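Local coordinates for protein formate dehydrogenase (Staphylococcus aureus, PDB 6TTB) that probably catalyses the NAD-dependent oxidation of formate to carbon dioxide, binding the dinucleotide in a Rossmann-type domain, at residues A[241-246]-A[269-274]. Numbering follows the deposited sequence.
Sequences DAITIH and SYLVNT. With NAD (nicotinamide-adenine-dinucleotide), chain C.
I243 and L271 face each other across two parallel strands, 242-245 and 269-273, their side chains crossing at a slant. An alternating amide-to-carbonyl ladder laces the strands together: a longer first rung from Y270 N to D241 O (3.3 Å), then I243 N to Y270 O, V272 N to I243 O (2.7 Å) and I245 N to V272 O. On the face bearing I243, I245 and L271, the leucine's CG stands anti to the backbone N (chi1 -173°), which, with chi2 near 54°, brings CD1 against both isoleucines, 4.0 Å from I243 CG2 and 4.2 Å from I245 CD1. Branched aliphatic chains suit this buried face because they fill it without needing polar partners. N273, beside I245, lays CB against its CG1 and turns its amide to the backbone of A275 and R276. On the other face small A242 sets its methyl beside Y270 CB, while T244 and V272 run alongside, pointing the same way. T244 OG1, anti to the backbone N (chi1 180°), touches V272 CG1 and shares a 2.7 Å hydrogen bond with H246 NE2, which helps fix the imidazole's rotation. The ring's ND1 meets a water that donates to NAD O4D, and T274 O accepts a hydrogen bond from NAD N7N, so both segments' C-terminal ends meet the cofactor. The strands form a beta-alpha-beta unit joined through helix 259-264; strands 190-194 and 294-299 flank it, and helix 144-160 packs over T244, Y270 and V272.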
ATOM      1  N   ASP A 241      -4.388   6.837 -14.728  1.00 17.87           N
ATOM      2  CA  ASP A 241      -5.098   5.791 -14.016  1.00 18.14           C
ATOM      3  C   ASP A 241      -5.229   6.172 -12.563  1.00 17.08           C
ATOM      4  O   ASP A 241      -6.296   6.055 -11.979  1.00 20.29           O
ATOM      5  CB  ASP A 241      -4.446   4.430 -14.199  1.00 23.53           C
ATOM      6  CG  ASP A 241      -4.648   3.911 -15.616  1.00 27.13           C
ATOM      7  OD1 ASP A 241      -5.798   3.714 -15.989  1.00 23.52           O
ATOM      8  OD2 ASP A 241      -3.632   3.812 -16.377  1.00 32.49           O
ATOM      9  N   ALA A 242      -4.161   6.697 -11.975  1.00 17.19           N
ATOM     10  CA  ALA A 242      -4.330   7.373 -10.693  1.00 16.52           C
ATOM     11  C   ALA A 242      -3.341   8.489 -10.607  1.00 18.06           C
ATOM     12  O   ALA A 242      -2.381   8.495 -11.363  1.00 22.46           O
ATOM     13  CB  ALA A 242      -4.122   6.436  -9.563  1.00 16.91           C
ATOM     14  N   ILE A 243      -3.551   9.395  -9.651  1.00 17.78           N
ATOM     15  CA  ILE A 243      -2.751  10.594  -9.543  1.00 16.23           C
ATOM     16  C   ILE A 243      -2.270  10.748  -8.115  1.00 18.90           C
ATOM     17  O   ILE A 243      -3.035  10.582  -7.141  1.00 28.23           O
ATOM     18  CB  ILE A 243      -3.598  11.814  -9.944  1.00 19.49           C
ATOM     19  CG1 ILE A 243      -3.877  11.850 -11.452  1.00 19.37           C
ATOM     20  CG2 ILE A 243      -2.943  13.098  -9.493  1.00 20.82           C
ATOM     21  CD1 ILE A 243      -5.022  12.764 -11.876  1.00 19.07           C
ATOM     22  N   THR A 244      -1.015  11.140  -7.977  1.00 17.47           N
ATOM     23  CA  THR A 244      -0.481  11.448  -6.675  1.00 14.69           C
ATOM     24  C   THR A 244       0.002  12.880  -6.712  1.00 14.90           C
ATOM     25  O   THR A 244       0.603  13.304  -7.714  1.00 15.81           O
ATOM     26  CB  THR A 244       0.572  10.397  -6.247  1.00 16.12           C
ATOM     27  OG1 THR A 244       1.112  10.691  -4.968  1.00 19.35           O
ATOM     28  CG2 THR A 244       1.740  10.240  -7.180  1.00 15.23           C
ATOM     29  N   ILE A 245      -0.222  13.590  -5.601  1.00 14.23           N
ATOM     30  CA  ILE A 245      -0.023  15.037  -5.492  1.00 13.47           C
ATOM     31  C   ILE A 245       1.255  15.304  -4.737  1.00 13.35           C
ATOM     32  O   ILE A 245       1.420  14.832  -3.601  1.00 17.85           O
ATOM     33  CB  ILE A 245      -1.185  15.644  -4.706  1.00 12.10           C
ATOM     34  CG1 ILE A 245      -2.540  15.148  -5.225  1.00 13.24           C
ATOM     35  CG2 ILE A 245      -1.064  17.136  -4.592  1.00 10.42           C
ATOM     36  CD1 ILE A 245      -3.266  16.014  -6.176  1.00 11.84           C
ATOM     37  N   HIS A 246       2.117  16.105  -5.325  1.00 13.46           N
ATOM     38  CA  HIS A 246       3.363  16.489  -4.660  1.00 17.70           C
ATOM     39  C   HIS A 246       3.621  17.952  -4.887  1.00 18.29           C
ATOM     40  O   HIS A 246       4.748  18.338  -5.166  1.00 20.07           O
ATOM     41  CB  HIS A 246       4.563  15.565  -5.063  1.00 18.13           C
ATOM     42  CG  HIS A 246       4.242  14.136  -4.771  1.00 19.32           C
ATOM     43  ND1 HIS A 246       4.178  13.669  -3.471  1.00 17.05           N
ATOM     44  CD2 HIS A 246       3.648  13.176  -5.557  1.00 19.99           C
ATOM     45  CE1 HIS A 246       3.768  12.422  -3.493  1.00 18.93           C
ATOM     46  NE2 HIS A 246       3.418  12.102  -4.775  1.00 20.08           N
ATOM     47  N   SER A 269     -10.863   6.101 -11.337  1.00 34.03           N
ATOM     48  CA  SER A 269      -9.437   6.315 -11.099  1.00 27.67           C
ATOM     49  C   SER A 269      -9.188   6.404  -9.602  1.00 29.04           C
ATOM     50  O   SER A 269     -10.122   6.234  -8.801  1.00 26.49           O
ATOM     51  CB  SER A 269      -8.939   7.505 -11.829  1.00 26.05           C
ATOM     52  OG  SER A 269      -9.856   8.549 -11.706  1.00 30.31           O
ATOM     53  N   TYR A 270      -7.925   6.658  -9.220  1.00 24.84           N
ATOM     54  CA  TYR A 270      -7.588   6.779  -7.801  1.00 18.73           C
ATOM     55  C   TYR A 270      -6.783   8.059  -7.586  1.00 16.98           C
ATOM     56  O   TYR A 270      -6.053   8.486  -8.471  1.00 13.74           O
ATOM     57  CB  TYR A 270      -6.717   5.602  -7.324  1.00 16.11           C
ATOM     58  CG  TYR A 270      -7.287   4.241  -7.552  1.00 15.67           C
ATOM     59  CD1 TYR A 270      -7.288   3.639  -8.820  1.00 13.58           C
ATOM     60  CD2 TYR A 270      -7.792   3.517  -6.488  1.00 16.41           C
ATOM     61  CE1 TYR A 270      -7.792   2.362  -9.017  1.00 12.79           C
ATOM     62  CE2 TYR A 270      -8.289   2.232  -6.670  1.00 16.04           C
ATOM     63  CZ  TYR A 270      -8.304   1.659  -7.940  1.00 15.71           C
ATOM     64  OH  TYR A 270      -8.833   0.398  -8.066  1.00 20.14           O
ATOM     65  N   LEU A 271      -6.789   8.542  -6.328  1.00 15.93           N
ATOM     66  CA  LEU A 271      -6.181   9.807  -6.002  1.00 15.07           C
ATOM     67  C   LEU A 271      -5.443   9.643  -4.712  1.00 15.22           C
ATOM     68  O   LEU A 271      -6.040   9.174  -3.727  1.00 13.26           O
ATOM     69  CB  LEU A 271      -7.281  10.890  -5.820  1.00 15.96           C
ATOM     70  CG  LEU A 271      -6.786  12.337  -5.623  1.00 14.00           C
ATOM     71  CD1 LEU A 271      -5.838  12.789  -6.731  1.00 14.49           C
ATOM     72  CD2 LEU A 271      -7.906  13.261  -5.515  1.00 12.82           C
ATOM     73  N   VAL A 272      -4.188  10.145  -4.709  1.00 14.81           N
ATOM     74  CA  VAL A 272      -3.366  10.050  -3.527  1.00 13.98           C
ATOM     75  C   VAL A 272      -2.782  11.409  -3.288  1.00 16.00           C
ATOM     76  O   VAL A 272      -2.247  12.034  -4.189  1.00 16.86           O
ATOM     77  CB  VAL A 272      -2.268   8.985  -3.625  1.00 12.04           C
ATOM     78  CG1 VAL A 272      -1.160   9.200  -2.607  1.00 10.76           C
ATOM     79  CG2 VAL A 272      -2.851   7.640  -3.401  1.00 11.06           C
ATOM     80  N   ASN A 273      -2.940  11.856  -2.056  1.00 16.62           N
ATOM     81  CA  ASN A 273      -2.542  13.176  -1.701  1.00 15.04           C
ATOM     82  C   ASN A 273      -1.927  13.121  -0.315  1.00 15.60           C
ATOM     83  O   ASN A 273      -2.636  13.044   0.678  1.00 20.26           O
ATOM     84  CB  ASN A 273      -3.697  14.129  -1.773  1.00 14.08           C
ATOM     85  CG  ASN A 273      -3.347  15.459  -1.152  1.00 17.51           C
ATOM     86  OD1 ASN A 273      -2.149  15.802  -1.054  1.00 16.11           O
ATOM     87  ND2 ASN A 273      -4.385  16.233  -0.750  1.00 16.57           N
ATOM     88  N   THR A 274      -0.603  13.136  -0.301  1.00 12.68           N
ATOM     89  CA  THR A 274       0.168  13.303   0.873  1.00 14.12           C
ATOM     90  C   THR A 274       0.913  14.662   0.833  1.00 18.46           C
ATOM     91  O   THR A 274       2.041  14.785   1.398  1.00 15.31           O
ATOM     92  CB  THR A 274       1.275  12.284   0.789  1.00 13.95           C
ATOM     93  OG1 THR A 274       1.865  12.450  -0.526  1.00 15.75           O
ATOM     94  CG2 THR A 274       0.754  10.893   1.048  1.00 12.87           C
TER
HETATM   95  PA  NAD C 401       9.098  20.694  -4.059  1.00 52.06           P
HETATM   96  O1A NAD C 401       9.184  22.182  -4.023  1.00 54.80           O
HETATM   97  O2A NAD C 401      10.316  19.831  -4.331  1.00 45.39           O
HETATM   98  O5B NAD C 401       7.866  20.229  -4.987  1.00 58.43           O
HETATM   99  C5B NAD C 401       6.854  21.160  -5.424  1.00 50.36           C
HETATM  100  C4B NAD C 401       6.950  21.283  -6.924  1.00 57.87           C
HETATM  101  O4B NAD C 401       5.615  21.483  -7.424  1.00 58.39           O
HETATM  102  C3B NAD C 401       7.816  22.457  -7.442  1.00 59.55           C
HETATM  103  O3B NAD C 401       9.068  22.098  -8.026  1.00 42.65           O
HETATM  104  C2B NAD C 401       6.928  23.204  -8.444  1.00 63.37           C
HETATM  105  O2B NAD C 401       7.526  23.358  -9.714  1.00 56.97           O
HETATM  106  C1B NAD C 401       5.619  22.401  -8.486  1.00 56.33           C
HETATM  107  N9A NAD C 401       4.425  23.251  -8.431  1.00 55.64           N
HETATM  108  C8A NAD C 401       4.380  24.598  -8.096  1.00 45.00           C
HETATM  109  N7A NAD C 401       3.203  25.146  -8.291  1.00 39.21           N
HETATM  110  C5A NAD C 401       2.441  24.139  -8.882  1.00 52.10           C
HETATM  111  C6A NAD C 401       1.111  24.098  -9.392  1.00 45.12           C
HETATM  112  N6A NAD C 401       0.301  25.139  -9.462  1.00 39.47           N
HETATM  113  N1A NAD C 401       0.708  22.946  -9.986  1.00 53.83           N
HETATM  114  C2A NAD C 401       1.540  21.892  -9.968  1.00 45.90           C
HETATM  115  N3A NAD C 401       2.782  21.800  -9.485  1.00 39.81           N
HETATM  116  C4A NAD C 401       3.187  22.961  -8.959  1.00 51.37           C
HETATM  117  O3  NAD C 401       8.516  20.237  -2.690  1.00 50.79           O
HETATM  118  PN  NAD C 401       8.530  18.750  -2.213  1.00 40.39           P
HETATM  119  O1N NAD C 401       9.697  18.627  -1.269  1.00 49.67           O
HETATM  120  O2N NAD C 401       8.459  17.842  -3.406  1.00 34.82           O
HETATM  121  O5D NAD C 401       7.131  18.704  -1.397  1.00 47.43           O
HETATM  122  C5D NAD C 401       5.922  18.251  -2.080  1.00 49.08           C
HETATM  123  C4D NAD C 401       4.769  18.614  -1.212  1.00 53.44           C
HETATM  124  O4D NAD C 401       4.614  17.570  -0.220  1.00 43.57           O
HETATM  125  C3D NAD C 401       4.988  19.948  -0.458  1.00 57.97           C
HETATM  126  O3D NAD C 401       4.122  20.979  -0.905  1.00 70.15           O
HETATM  127  C2D NAD C 401       4.823  19.588   1.022  1.00 54.30           C
HETATM  128  O2D NAD C 401       3.926  20.405   1.762  1.00 49.84           O
HETATM  129  C1D NAD C 401       4.330  18.152   1.033  1.00 47.46           C
HETATM  130  N1N NAD C 401       5.032  17.411   2.092  1.00 36.45           N
HETATM  131  C2N NAD C 401       4.274  16.724   3.089  1.00 38.54           C
HETATM  132  C3N NAD C 401       4.925  16.002   4.115  1.00 33.32           C
HETATM  133  C7N NAD C 401       4.139  15.031   4.998  1.00 35.01           C
HETATM  134  O7N NAD C 401       4.566  14.781   6.124  1.00 34.37           O
HETATM  135  N7N NAD C 401       3.021  14.458   4.510  1.00 36.40           N
HETATM  136  C4N NAD C 401       6.350  16.184   4.260  1.00 37.05           C
HETATM  137  C5N NAD C 401       7.078  16.896   3.283  1.00 37.60           C
HETATM  138  C6N NAD C 401       6.394  17.526   2.224  1.00 37.32           C
HETATM  139  O   HOH W   1       3.838  15.066  -0.958  1.00 20.61           O